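Local coordinates for protein beta-ketoacyl synthase (Burkholderia phymatum, PDB 4EWG) that probably acts as a 3-oxoacyl-[acyl-carrier-protein] synthase, joining an acyl group to a malonyl unit in the chain-elongation step of fatty acid synthesis, at residues 20-23 / 24-27; 348-351 / 352-356. One frame throughout, in Å; residues are numbered along the deposited sequence.

In the fold
Contact 1 (20-23 / 24-27) spans the loop end and first turn of helix 23-32, and contact 2 (348-351 / 352-356) is the middle of helix 344-358. More than 300 residues apart in sequence, the two illustrate how side chains paired within a helix can also take part in packing between helices. Their centres lie about 12 Å apart. Trp-23 and Trp-351 meet edge-to-face, with Trp-23 CZ3 3.8 Å from Trp-351 CG, and Ile-26 CG2 comes within 3.6 Å of Trp-351 CZ2. Ser-21 O approaches Trp-350 CH2 to 3.4 Å. Both contacts sit away from His-249, a calcium-binding residue of this protein, with no calcium bound to this chain.

Contact 1 (20-23 / 24-27); sequences GSRW and DEIE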
loop_
_atom_site.group_PDB
_atom_site.type_symbol
_atom_site.label_atom_id
_atom_site.label_comp_id
_atom_site.label_asym_id
_atom_site.label_seq_id
_atom_site.Cartn_x
_atom_site.Cartn_y
_atom_site.Cartn_z
ATOM N N GLY A 20 -12.311 -24.246 1.652
ATOM C CA GLY A 20 -12.515 -24.551 0.219
ATOM C C GLY A 20 -12.700 -23.276 -0.569
ATOM O O GLY A 20 -12.511 -22.174 -0.009
ATOM N N SER A 21 -13.047 -23.428 -1.867
ATOM C CA SER A 21 -13.360 -22.294 -2.753
ATOM C C SER A 21 -14.828 -22.093 -3.061
ATOM O O SER A 21 -15.305 -20.970 -3.017
ATOM C CB SER A 21 -12.600 -22.373 -4.035
ATOM O OG SER A 21 -11.276 -21.913 -3.803
ATOM N N ARG A 22 -15.558 -23.142 -3.355
ATOM C CA ARG A 22 -16.982 -22.971 -3.679
ATOM C C ARG A 22 -17.781 -22.692 -2.413
ATOM O O ARG A 22 -17.480 -23.238 -1.357
ATOM C CB ARG A 22 -17.552 -24.213 -4.333
ATOM C CG ARG A 22 -16.874 -24.666 -5.614
ATOM C CD ARG A 22 -17.259 -26.102 -5.887
ATOM N NE ARG A 22 -18.713 -26.296 -5.983
ATOM C CZ ARG A 22 -19.455 -26.052 -7.080
ATOM N NH1 ARG A 22 -18.902 -25.556 -8.190
ATOM N NH2 ARG A 22 -20.772 -26.298 -7.072
ATOM N N TRP A 23 -18.795 -21.835 -2.523
ATOM C CA TRP A 23 -19.582 -21.465 -1.364
ATOM C C TRP A 23 -20.315 -22.652 -0.789
ATOM O O TRP A 23 -20.358 -22.811 0.425
ATOM C CB TRP A 23 -20.570 -20.359 -1.673
ATOM C CG TRP A 23 -21.452 -20.172 -0.494
ATOM C CD1 TRP A 23 -22.774 -20.594 -0.341
ATOM C CD2 TRP A 23 -21.065 -19.633 0.790
ATOM N NE1 TRP A 23 -23.218 -20.320 0.905
ATOM C CE2 TRP A 23 -22.233 -19.730 1.638
ATOM C CE3 TRP A 23 -19.911 -19.062 1.293
ATOM C CZ2 TRP A 23 -22.229 -19.287 2.940
ATOM C CZ3 TRP A 23 -19.912 -18.612 2.615
ATOM C CH2 TRP A 23 -21.049 -18.712 3.416
ATOM N N ASP A 24 -20.855 -23.512 -1.659
ATOM C CA ASP A 24 -21.606 -24.687 -1.210
ATOM C C ASP A 24 -20.755 -25.601 -0.326
ATOM O O ASP A 24 -21.211 -26.083 0.679
ATOM C CB ASP A 24 -22.299 -25.454 -2.395
ATOM C CG ASP A 24 -21.309 -26.086 -3.394
ATOM O OD1 ASP A 24 -20.096 -25.804 -3.347
ATOM O OD2 ASP A 24 -21.760 -26.880 -4.248
ATOM N N GLU A 25 -19.509 -25.795 -0.710
ATOM C CA GLU A 25 -18.508 -26.527 0.062
ATOM C C GLU A 25 -18.232 -25.818 1.410
ATOM O O GLU A 25 -18.180 -26.453 2.487
ATOM C CB GLU A 25 -17.300 -26.496 -0.876
ATOM C CG GLU A 25 -16.107 -27.416 -0.788
ATOM C CD GLU A 25 -15.290 -27.307 -2.117
ATOM O OE1 GLU A 25 -14.681 -26.208 -2.453
ATOM O OE2 GLU A 25 -15.327 -28.303 -2.870
ATOM N N ILE A 26 -18.086 -24.498 1.358
ATOM C CA ILE A 26 -17.813 -23.704 2.557
ATOM C C ILE A 26 -19.015 -23.705 3.507
ATOM O O ILE A 26 -18.863 -23.897 4.715
ATOM C CB ILE A 26 -17.424 -22.260 2.185
ATOM C CG1 ILE A 26 -16.069 -22.258 1.442
ATOM C CG2 ILE A 26 -17.341 -21.381 3.433
ATOM C CD1 ILE A 26 -15.800 -21.045 0.552
ATOM N N GLU A 27 -20.213 -23.505 2.960
ATOM C CA GLU A 27 -21.452 -23.590 3.756
ATOM C C GLU A 27 -21.541 -24.917 4.520
ATOM O O GLU A 27 -21.836 -24.928 5.713
ATOM C CB GLU A 27 -22.711 -23.412 2.884
ATOM C CG GLU A 27 -23.994 -23.124 3.681
ATOM C CD GLU A 27 -25.222 -22.992 2.815
ATOM O OE1 GLU A 27 -25.186 -22.264 1.813
ATOM O OE2 GLU A 27 -26.247 -23.614 3.162
#
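Arg-22 with Ile-26 and Trp-23 with Glu-27 form the first i to i+4 backbone bonds of helix 23-32. Arg-22, at the N-cap, accepts from Ile-26 N through its carbonyl O at 3.1 Å, and Trp-23 O takes Glu-27 N in a short, nearly straight bond of 2.6 Å. Before the cap the chain bends across the helix end, where Glu-25 OE1 reaches back to the N-H groups of Ser-21 and Arg-22. That oxygen accepts from Ser-21 N at 3.3 Å, approached nearly along its own C-O bond, and more weakly from Arg-22 N. The reach depends on an extended glutamate whose CG stands anti to the backbone N (chi1 -162°). A carboxylate three residues beyond the N-cap and bonded to the cap's N-H is one half of a capping box; the N-cap arginine cannot supply the other half, which needs a side-chain acceptor. Glu-25 and Asp-24 together put two acidic groups in the first turn, a placement that would be expected to suit the helix dipole. Arg-22 grips Asp-24 side-on: NE meets OD1 at 3.0 Å, with the oxygen tilted out of the guanidinium plane, whereas OD2 lies in that plane, 3.0 Å from NH2. The two flat groups are turned 58° apart, and NH2 comes to OD2 from above the carboxylate plane. On the buried flank, Trp-23 lays one ring face against CB of Glu-27. Its NE1 donates to the anti lone pair of Glu-27 OE1 at 2.9 Å, an oxygen tilted 29° from the ring plane; OE2 of the same residue has its own salt bridge with Lys-31. Ile-26 touches CZ3 of Trp-23 with CG2, while CD1 turns toward the loop, 3.5 Å from Gly-20 O; its side chain also packs on helix 344-358.

Contact 2 (348-351 / 352-356); sequences EAWW and TIEMM
Trp-350 and Glu-354, one helical turn apart, meet at the edge of the indole. NE1 donates to Glu-354 OE2 at 2.9 Å, and the oxygen lies close to the ring plane, although the bond is somewhat bent. The carboxylate does not lie flat with the ring: the two planes are 43° apart, and OE2 is met on its anti side, somewhat out of its own plane. A bend in the glutamate at chi2 (-82°) folds the carboxylate back toward the indole and leaves CG 3.6 Å from Trp-350 CD1. The other oxygen, OE1, forms a salt bridge with Arg-358, so that one buried acid joins an indole N-H and a guanidinium. Trp-351 is turned across its neighbour, its NE1 3.3 Å above one face of the Trp-350 ring and offset toward the rim, while Trp-350 CE2 lies at the edge of the Trp-351 ring, in its plane.

On another flank, Thr-352 sets its OG1 beside its backbone N (chi1 -64°). From there the hydroxyl donates to Glu-348 O at 2.7 Å and the backbone N to the same oxygen at 2.9 Å, arriving from opposite faces of the carbonyl plane. This is the familiar way a threonine inside a helix satisfies its hydroxyl on the preceding turn. Met-355 curls over the carbonyl of Trp-351, bringing CG to 3.2 Å and CE to 3.6 Å from Trp-351 O.

Helix 344-358 is wedged between layers, as expected of a buried central helix in the thiolase fold: Trp-350 and Ile-353 pack on strand 8-16, Thr-352 and Met-355 on strand 299-303, and the Glu-354 side chain on Trp-23 of helix 23-32.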
loop_
_atom_site.group_PDB
_atom_site.type_symbol
_atom_site.label_atom_id
_atom_site.label_comp_id
_atom_site.label_asym_id
_atom_site.label_seq_id
_atom_site.Cartn_x
_atom_site.Cartn_y
_atom_site.Cartn_z
ATOM N N GLU A 348 -13.900 -12.257 4.726
ATOM C CA GLU A 348 -15.034 -11.965 5.601
ATOM C C GLU A 348 -16.104 -11.158 4.909
ATOM O O GLU A 348 -17.279 -11.377 5.163
ATOM C CB GLU A 348 -14.558 -11.265 6.889
ATOM C CG GLU A 348 -13.796 -12.244 7.791
ATOM C CD GLU A 348 -12.860 -11.588 8.783
ATOM O OE1 GLU A 348 -13.049 -10.424 9.112
ATOM O OE2 GLU A 348 -11.953 -12.262 9.288
ATOM N N ALA A 349 -15.710 -10.247 4.004
ATOM C CA ALA A 349 -16.695 -9.499 3.250
ATOM C C ALA A 349 -17.488 -10.483 2.358
ATOM O O ALA A 349 -18.723 -10.498 2.345
ATOM C CB ALA A 349 -16.028 -8.407 2.438
ATOM N N TRP A 350 -16.750 -11.308 1.638
ATOM C CA TRP A 350 -17.322 -12.317 0.724
ATOM C C TRP A 350 -18.325 -13.183 1.466
ATOM O O TRP A 350 -19.500 -13.244 1.092
ATOM C CB TRP A 350 -16.168 -13.127 0.142
ATOM C CG TRP A 350 -16.531 -14.404 -0.553
ATOM C CD1 TRP A 350 -17.716 -14.720 -1.150
ATOM C CD2 TRP A 350 -15.660 -15.540 -0.797
ATOM N NE1 TRP A 350 -17.670 -15.992 -1.677
ATOM C CE2 TRP A 350 -16.452 -16.525 -1.496
ATOM C CE3 TRP A 350 -14.362 -15.857 -0.441
ATOM C CZ2 TRP A 350 -15.951 -17.735 -1.860
ATOM C CZ3 TRP A 350 -13.867 -17.088 -0.813
ATOM C CH2 TRP A 350 -14.637 -18.003 -1.507
ATOM N N TRP A 351 -17.870 -13.835 2.542
ATOM C CA TRP A 351 -18.733 -14.757 3.296
ATOM C C TRP A 351 -19.892 -14.050 3.927
ATOM O O TRP A 351 -20.974 -14.611 3.988
ATOM C CB TRP A 351 -17.931 -15.512 4.328
ATOM C CG TRP A 351 -16.959 -16.495 3.683
ATOM C CD1 TRP A 351 -16.614 -16.576 2.345
ATOM C CD2 TRP A 351 -16.184 -17.524 4.331
ATOM N NE1 TRP A 351 -15.715 -17.550 2.140
ATOM C CE2 TRP A 351 -15.405 -18.150 3.304
ATOM C CE3 TRP A 351 -16.069 -17.974 5.627
ATOM C CZ2 TRP A 351 -14.548 -19.188 3.568
ATOM C CZ3 TRP A 351 -15.182 -19.019 5.900
ATOM C CH2 TRP A 351 -14.443 -19.617 4.885
ATOM N N THR A 352 -19.694 -12.806 4.383
ATOM C CA THR A 352 -20.798 -12.008 4.925
ATOM C C THR A 352 -21.903 -11.750 3.864
ATOM O O THR A 352 -23.076 -11.774 4.190
ATOM C CB THR A 352 -20.298 -10.674 5.522
ATOM O OG1 THR A 352 -19.464 -10.969 6.623
ATOM C CG2 THR A 352 -21.430 -9.795 6.005
ATOM N N ILE A 353 -21.512 -11.501 2.615
ATOM C CA ILE A 353 -22.478 -11.315 1.528
ATOM C C ILE A 353 -23.187 -12.639 1.183
ATOM O O ILE A 353 -24.392 -12.658 0.958
ATOM C CB ILE A 353 -21.826 -10.742 0.272
ATOM C CG1 ILE A 353 -21.351 -9.308 0.509
ATOM C CG2 ILE A 353 -22.813 -10.707 -0.876
ATOM C CD1 ILE A 353 -20.441 -8.819 -0.585
ATOM N N GLU A 354 -22.444 -13.730 1.190
ATOM C CA GLU A 354 -23.025 -15.043 0.961
ATOM C C GLU A 354 -24.056 -15.389 2.040
ATOM O O GLU A 354 -25.129 -15.898 1.738
ATOM C CB GLU A 354 -21.954 -16.131 0.942
ATOM C CG GLU A 354 -20.887 -15.941 -0.114
ATOM C CD GLU A 354 -21.293 -16.417 -1.501
ATOM O OE1 GLU A 354 -22.483 -16.316 -1.863
ATOM O OE2 GLU A 354 -20.391 -16.884 -2.239
ATOM N N MET A 355 -23.736 -15.083 3.294
ATOM C CA MET A 355 -24.646 -15.337 4.374
ATOM C C MET A 355 -25.870 -14.439 4.262
ATOM O O MET A 355 -27.005 -14.906 4.416
ATOM C CB MET A 355 -23.937 -15.127 5.689
ATOM C CG MET A 355 -22.885 -16.188 5.947
ATOM S SD MET A 355 -22.215 -16.123 7.615
ATOM C CE MET A 355 -21.431 -14.515 7.579
ATOM N N MET A 356 -25.654 -13.167 3.962
ATOM C CA MET A 356 -26.763 -12.224 3.774
ATOM C C MET A 356 -27.715 -12.684 2.705
ATOM O O MET A 356 -28.900 -12.620 2.905
ATOM C CB MET A 356 -26.260 -10.813 3.415
ATOM C CG MET A 356 -27.372 -9.845 3.027
ATOM S SD MET A 356 -26.862 -8.132 2.915
ATOM C CE MET A 356 -26.055 -8.042 1.322
#